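Local coordinates for putative uncharacterized protein ST0493 (PDB 2RBG), which is of unknown function and belongs to the DUF5751 family, folding as a parallel five-stranded sheet flanked by helices, at residues D15-Y20 and T42-Q47; E48-I53 and Y65-W70. All blocks are in the same frame, centred on the assembly; numbering follows the deposited sequence.

Contact 1: D15-Y20 and T42-Q47; sequences DNFENY and TEIQYQ
Phe17 points its ring at the loop between strand 35-41 and helix 46-52, where Thr42 and Ile44 receive it. The two segments bury about 104 Å² between them, counting both sides, and all three touching residues are buried. The far end of the ring does the work: CZ of Phe17 lies 3.8 Å from OG1 of Thr42 and 3.9 Å from its CB, both atoms sitting at the ring edge near its plane. Farther round the rim, CE2 of Phe17 meets the branch methyl CG2 of Ile44 at 4.3 Å, which comes in obliquely. The polar part lies within 42-47: the backbone N of Ile44 donates to OG1 of Thr42 at 3.1 Å and an almost straight 170°, an ST turn. With OG1 anti to the backbone N and beside the carbonyl carbon (chi1 179°), the oxygen is turned to the onward chain, where the N-H of Ile44 reaches it, while it stays at the edge of the Phe17 ring. Replacing Thr42 with an alanine would probably leave the N-H of Ile44 without this acceptor and the end of the Phe17 ring with less to rest against. Leu49 and Leu52 of helix 46-52 also touch Phe17, and Leu52 touches Ile44. A C-H edge of the ring thus lies beside a buried oxygen already taken up by a backbone N-H; Ile44 CG2 adds a looser apolar touch, and no hydrogen bond crosses between the segments.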
loop_
_atom_site.group_PDB
_atom_site.type_symbol
_atom_site.label_atom_id
_atom_site.label_comp_id
_atom_site.label_asym_id
_atom_site.label_seq_id
_atom_site.Cartn_x
_atom_site.Cartn_y
_atom_site.Cartn_z
ATOM N N ASP A 15 -7.816 7.986 17.246
ATOM C CA ASP A 15 -6.562 8.722 17.131
ATOM C C ASP A 15 -6.003 8.742 15.710
ATOM O O ASP A 15 -5.075 9.494 15.419
ATOM C CB ASP A 15 -5.516 8.133 18.083
ATOM C CG ASP A 15 -4.943 6.824 17.583
ATOM O OD1 ASP A 15 -5.719 5.987 17.076
ATOM O OD2 ASP A 15 -3.714 6.624 17.705
ATOM N N ASN A 16 -6.570 7.924 14.828
ATOM C CA ASN A 16 -6.103 7.852 13.446
ATOM C C ASN A 16 -6.923 8.634 12.420
ATOM O O ASN A 16 -6.511 8.746 11.268
ATOM C CB ASN A 16 -6.025 6.391 12.985
ATOM C CG ASN A 16 -4.728 5.717 13.385
ATOM O OD1 ASN A 16 -3.648 6.291 13.240
ATOM N ND2 ASN A 16 -4.827 4.484 13.869
ATOM N N PHE A 17 -8.066 9.179 12.821
ATOM C CA PHE A 17 -8.904 9.910 11.871
ATOM C C PHE A 17 -8.222 11.059 11.138
ATOM O O PHE A 17 -8.304 11.153 9.916
ATOM C CB PHE A 17 -10.175 10.430 12.553
ATOM C CG PHE A 17 -11.215 9.373 12.781
ATOM C CD1 PHE A 17 -11.644 8.565 11.731
ATOM C CD2 PHE A 17 -11.768 9.180 14.044
ATOM C CE1 PHE A 17 -12.608 7.578 11.934
ATOM C CE2 PHE A 17 -12.730 8.198 14.258
ATOM C CZ PHE A 17 -13.152 7.395 13.203
ATOM N N GLU A 18 -7.549 11.936 11.874
ATOM C CA GLU A 18 -6.887 13.065 11.238
ATOM C C GLU A 18 -5.907 12.635 10.153
ATOM O O GLU A 18 -5.962 13.138 9.031
ATOM C CB GLU A 18 -6.173 13.923 12.289
ATOM C CG GLU A 18 -7.135 14.643 13.223
ATOM C CD GLU A 18 -6.434 15.537 14.227
ATOM O OE1 GLU A 18 -5.715 16.468 13.804
ATOM O OE2 GLU A 18 -6.606 15.308 15.442
ATOM N N ASN A 19 -5.025 11.696 10.478
ATOM C CA ASN A 19 -4.038 11.223 9.511
ATOM C C ASN A 19 -4.665 10.495 8.327
ATOM O O ASN A 19 -4.273 10.715 7.178
ATOM C CB ASN A 19 -3.016 10.300 10.184
ATOM C CG ASN A 19 -2.169 11.018 11.215
ATOM O OD1 ASN A 19 -1.714 12.140 10.993
ATOM N ND2 ASN A 19 -1.936 10.364 12.349
ATOM N N TYR A 20 -5.635 9.628 8.596
ATOM C CA TYR A 20 -6.274 8.890 7.514
ATOM C C TYR A 20 -7.132 9.740 6.588
ATOM O O TYR A 20 -7.183 9.476 5.392
ATOM C CB TYR A 20 -7.112 7.729 8.055
ATOM C CG TYR A 20 -6.320 6.458 8.286
ATOM C CD1 TYR A 20 -5.370 6.378 9.304
ATOM C CD2 TYR A 20 -6.531 5.329 7.493
ATOM C CE1 TYR A 20 -4.657 5.202 9.532
ATOM C CE2 TYR A 20 -5.824 4.148 7.711
ATOM C CZ TYR A 20 -4.888 4.094 8.738
ATOM O OH TYR A 20 -4.206 2.922 8.984
ATOM N N THR A 42 -17.431 3.357 13.059
ATOM C CA THR A 42 -16.893 3.797 14.337
ATOM C C THR A 42 -18.009 3.950 15.364
ATOM O O THR A 42 -19.187 3.919 15.020
ATOM C CB THR A 42 -16.202 5.169 14.152
ATOM O OG1 THR A 42 -15.681 5.632 15.401
ATOM C CG2 THR A 42 -17.201 6.189 13.614
ATOM N N GLU A 43 -17.629 4.121 16.626
ATOM C CA GLU A 43 -18.601 4.306 17.699
ATOM C C GLU A 43 -18.680 5.788 18.059
ATOM O O GLU A 43 -19.489 6.197 18.891
ATOM C CB GLU A 43 -18.193 3.495 18.933
ATOM C CG GLU A 43 -18.112 1.993 18.697
ATOM C CD GLU A 43 -19.418 1.407 18.189
ATOM O OE1 GLU A 43 -20.466 1.665 18.817
ATOM O OE2 GLU A 43 -19.397 0.686 17.166
ATOM N N ILE A 44 -17.836 6.589 17.415
ATOM C CA ILE A 44 -17.786 8.027 17.659
ATOM C C ILE A 44 -18.989 8.737 17.029
ATOM O O ILE A 44 -19.587 8.231 16.079
ATOM C CB ILE A 44 -16.468 8.609 17.088
ATOM C CG1 ILE A 44 -15.994 9.781 17.942
ATOM C CG2 ILE A 44 -16.663 9.039 15.640
ATOM C CD1 ILE A 44 -14.611 10.276 17.562
ATOM N N GLN A 45 -19.349 9.904 17.563
ATOM C CA GLN A 45 -20.480 10.670 17.038
ATOM C C GLN A 45 -20.069 11.592 15.896
ATOM O O GLN A 45 -18.917 12.021 15.814
ATOM C CB GLN A 45 -21.130 11.494 18.153
ATOM C CG GLN A 45 -21.915 10.672 19.162
ATOM C CD GLN A 45 -23.141 10.019 18.551
ATOM O OE1 GLN A 45 -24.015 10.699 18.015
ATOM N NE2 GLN A 45 -23.210 8.695 18.631
ATOM N N TYR A 46 -21.026 11.899 15.026
ATOM C CA TYR A 46 -20.796 12.753 13.866
ATOM C C TYR A 46 -20.041 14.039 14.197
ATOM O O TYR A 46 -18.982 14.307 13.634
ATOM C CB TYR A 46 -22.128 13.118 13.210
ATOM C CG TYR A 46 -21.984 13.731 11.835
ATOM C CD1 TYR A 46 -21.801 12.926 10.711
ATOM C CD2 TYR A 46 -22.006 15.114 11.657
ATOM C CE1 TYR A 46 -21.641 13.479 9.444
ATOM C CE2 TYR A 46 -21.844 15.680 10.390
ATOM C CZ TYR A 46 -21.662 14.854 9.290
ATOM O OH TYR A 46 -21.494 15.399 8.036
ATOM N N GLN A 47 -20.595 14.834 15.106
ATOM C CA GLN A 47 -19.980 16.101 15.484
ATOM C C GLN A 47 -18.547 15.987 15.989
ATOM O O GLN A 47 -17.720 16.851 15.700
ATOM C CB GLN A 47 -20.841 16.816 16.527
ATOM C CG GLN A 47 -22.180 17.288 15.984
ATOM C CD GLN A 47 -22.041 18.038 14.671
ATOM O OE1 GLN A 47 -21.246 18.974 14.556
ATOM N NE2 GLN A 47 -22.819 17.633 13.672
#

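Contact 2: E48-I53 and Y65-W70; sequences ELVTLI and YELFLW
The contact lies inside a beta-alpha-beta crossover: helix 46-52, on the way from strand 35-41 to its parallel neighbour 64-70, packs on 64-70, one of the two edge strands of the sheet in this chain. The axes of 48-52 and 65-70 come within 11.2 Å, their directions 128° apart. Leu49 carries the contact through a single methyl. Its CD2 lies 3.8 Å from CD2 of Leu67 and equally 3.8 Å from CD1 of Leu69, so it reaches two residues that project from the same face of the strand, two positions apart. Leu49 has CG opposite the backbone N (chi1 173°), which carries its branches from the helix down to the sheet. CG and CD2 of Leu69 are both 4.1 Å from CD2 of Leu49. From the next residue of the helix, CG2 of Val50 meets CD2 of Leu67 at 4.2 Å, giving that methyl a second neighbour. Phe68, between the two leucines, points away. Around this patch, Phe17 of helix 17-31 touches Leu49, Leu57 of helix 54-59 touches Val50, and Tyr46 touches both Leu67 and Leu69. The two segments bury about 177 Å² together. Between them the contact is made by aliphatic side chains, chiefly their methyls, so it rests on apolar burial with no hydrogen bond across.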
loop_
_atom_site.group_PDB
_atom_site.type_symbol
_atom_site.label_atom_id
_atom_site.label_comp_id
_atom_site.label_asym_id
_atom_site.label_seq_id
_atom_site.Cartn_x
_atom_site.Cartn_y
_atom_site.Cartn_z
ATOM N N GLU A 48 -18.248 14.935 16.744
ATOM C CA GLU A 48 -16.894 14.754 17.249
ATOM C C GLU A 48 -15.947 14.436 16.097
ATOM O O GLU A 48 -14.821 14.928 16.054
ATOM C CB GLU A 48 -16.844 13.636 18.296
ATOM C CG GLU A 48 -15.425 13.268 18.716
ATOM C CD GLU A 48 -15.364 12.512 20.030
ATOM O OE1 GLU A 48 -16.199 11.606 20.244
ATOM O OE2 GLU A 48 -14.470 12.818 20.847
ATOM N N LEU A 49 -16.410 13.616 15.159
ATOM C CA LEU A 49 -15.589 13.260 14.010
ATOM C C LEU A 49 -15.287 14.498 13.176
ATOM O O LEU A 49 -14.132 14.776 12.857
ATOM C CB LEU A 49 -16.300 12.227 13.132
ATOM C CG LEU A 49 -15.584 11.922 11.810
ATOM C CD1 LEU A 49 -14.212 11.322 12.093
ATOM C CD2 LEU A 49 -16.424 10.971 10.974
ATOM N N VAL A 50 -16.336 15.232 12.821
ATOM C CA VAL A 50 -16.192 16.440 12.016
ATOM C C VAL A 50 -15.216 17.414 12.664
ATOM O O VAL A 50 -14.513 18.152 11.978
ATOM C CB VAL A 50 -17.554 17.140 11.822
ATOM C CG1 VAL A 50 -17.382 18.387 10.975
ATOM C CG2 VAL A 50 -18.538 16.181 11.162
ATOM N N THR A 51 -15.185 17.420 13.992
ATOM C CA THR A 51 -14.276 18.297 14.717
ATOM C C THR A 51 -12.842 17.816 14.500
ATOM O O THR A 51 -11.945 18.615 14.230
ATOM C CB THR A 51 -14.600 18.299 16.222
ATOM O OG1 THR A 51 -15.882 18.910 16.423
ATOM C CG2 THR A 51 -13.542 19.067 17.004
ATOM N N LEU A 52 -12.632 16.507 14.600
ATOM C CA LEU A 52 -11.303 15.935 14.407
ATOM C C LEU A 52 -10.757 16.122 12.993
ATOM O O LEU A 52 -9.569 16.390 12.811
ATOM C CB LEU A 52 -11.313 14.438 14.736
ATOM C CG LEU A 52 -11.467 14.027 16.201
ATOM C CD1 LEU A 52 -11.534 12.509 16.301
ATOM C CD2 LEU A 52 -10.296 14.565 17.008
ATOM N N ILE A 53 -11.616 15.984 11.989
ATOM C CA ILE A 53 -11.166 16.113 10.606
ATOM C C ILE A 53 -11.458 17.468 9.973
ATOM O O ILE A 53 -11.379 17.616 8.753
ATOM C CB ILE A 53 -11.792 15.017 9.717
ATOM C CG1 ILE A 53 -13.303 15.224 9.611
ATOM C CG2 ILE A 53 -11.485 13.643 10.295
ATOM C CD1 ILE A 53 -13.984 14.270 8.653
ATOM N N TYR A 65 -18.660 15.739 -0.789
ATOM C CA TYR A 65 -18.689 14.478 -0.071
ATOM C C TYR A 65 -19.919 14.332 0.803
ATOM O O TYR A 65 -20.580 15.312 1.151
ATOM C CB TYR A 65 -17.435 14.351 0.806
ATOM C CG TYR A 65 -17.504 15.179 2.073
ATOM C CD1 TYR A 65 -18.196 14.715 3.194
ATOM C CD2 TYR A 65 -16.933 16.448 2.133
ATOM C CE1 TYR A 65 -18.324 15.493 4.338
ATOM C CE2 TYR A 65 -17.054 17.239 3.275
ATOM C CZ TYR A 65 -17.754 16.752 4.373
ATOM O OH TYR A 65 -17.890 17.524 5.505
ATOM N N GLU A 66 -20.217 13.084 1.136
ATOM C CA GLU A 66 -21.319 12.747 2.020
ATOM C C GLU A 66 -20.621 11.925 3.088
ATOM O O GLU A 66 -19.688 11.179 2.785
ATOM C CB GLU A 66 -22.370 11.893 1.311
ATOM C CG GLU A 66 -23.187 12.630 0.269
ATOM C CD GLU A 66 -24.364 11.809 -0.224
ATOM O OE1 GLU A 66 -24.139 10.686 -0.726
ATOM O OE2 GLU A 66 -25.513 12.286 -0.108
ATOM N N LEU A 67 -21.054 12.074 4.333
ATOM C CA LEU A 67 -20.443 11.347 5.433
ATOM C C LEU A 67 -21.485 10.533 6.192
ATOM O O LEU A 67 -22.500 11.066 6.641
ATOM C CB LEU A 67 -19.755 12.337 6.380
ATOM C CG LEU A 67 -19.015 11.788 7.601
ATOM C CD1 LEU A 67 -17.898 10.857 7.153
ATOM C CD2 LEU A 67 -18.450 12.948 8.408
ATOM N N PHE A 68 -21.225 9.236 6.320
ATOM C CA PHE A 68 -22.117 8.328 7.026
ATOM C C PHE A 68 -21.322 7.550 8.063
ATOM O O PHE A 68 -20.278 6.976 7.754
ATOM C CB PHE A 68 -22.764 7.345 6.045
ATOM C CG PHE A 68 -23.672 7.994 5.047
ATOM C CD1 PHE A 68 -24.942 8.424 5.419
ATOM C CD2 PHE A 68 -23.254 8.195 3.738
ATOM C CE1 PHE A 68 -25.782 9.046 4.499
ATOM C CE2 PHE A 68 -24.087 8.816 2.810
ATOM C CZ PHE A 68 -25.353 9.243 3.190
ATOM N N LEU A 69 -21.812 7.543 9.296
ATOM C CA LEU A 69 -21.147 6.805 10.361
ATOM C C LEU A 69 -21.989 5.586 10.708
ATOM O O LEU A 69 -23.214 5.677 10.816
ATOM C CB LEU A 69 -20.962 7.683 11.602
ATOM C CG LEU A 69 -19.809 8.691 11.564
ATOM C CD1 LEU A 69 -19.996 9.657 10.405
ATOM C CD2 LEU A 69 -19.751 9.443 12.885
ATOM N N TRP A 70 -21.323 4.448 10.865
ATOM C CA TRP A 70 -21.996 3.201 11.189
ATOM C C TRP A 70 -21.336 2.482 12.350
ATOM O O TRP A 70 -20.116 2.346 12.390
ATOM C CB TRP A 70 -21.969 2.245 9.996
ATOM C CG TRP A 70 -22.435 2.835 8.718
ATOM C CD1 TRP A 70 -21.661 3.247 7.668
ATOM C CD2 TRP A 70 -23.789 3.073 8.341
ATOM N NE1 TRP A 70 -22.460 3.725 6.654
ATOM C CE2 TRP A 70 -23.770 3.629 7.042
ATOM C CE3 TRP A 70 -25.021 2.869 8.974
ATOM C CZ2 TRP A 70 -24.940 3.984 6.365
ATOM C CZ3 TRP A 70 -26.186 3.223 8.298
ATOM C CH2 TRP A 70 -26.135 3.773 7.007
#

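In the fold
From the N terminus, the chain runs through strand 6-11 into helix 17-31, then through strand 35-41 to the loop 42-47; contact 1 closes this excursion by bringing the loop back to the helix start. Helix 46-52 follows, and after helix 54-59 the chain returns as strand 64-70, where contact 2 closes the second excursion. The two are in series, neither nested nor crossed, with centres about 7 Å apart. They also touch directly: Thr42 N, just past strand 35-41, lies 2.9 Å from Trp70 O at the end of strand 64-70, a probable hydrogen bond. Contact 1 ties helix 17-31 to the loop leading into helix 46-52, and contact 2 ties that helix to strand 64-70, on the same side of the chain's centre.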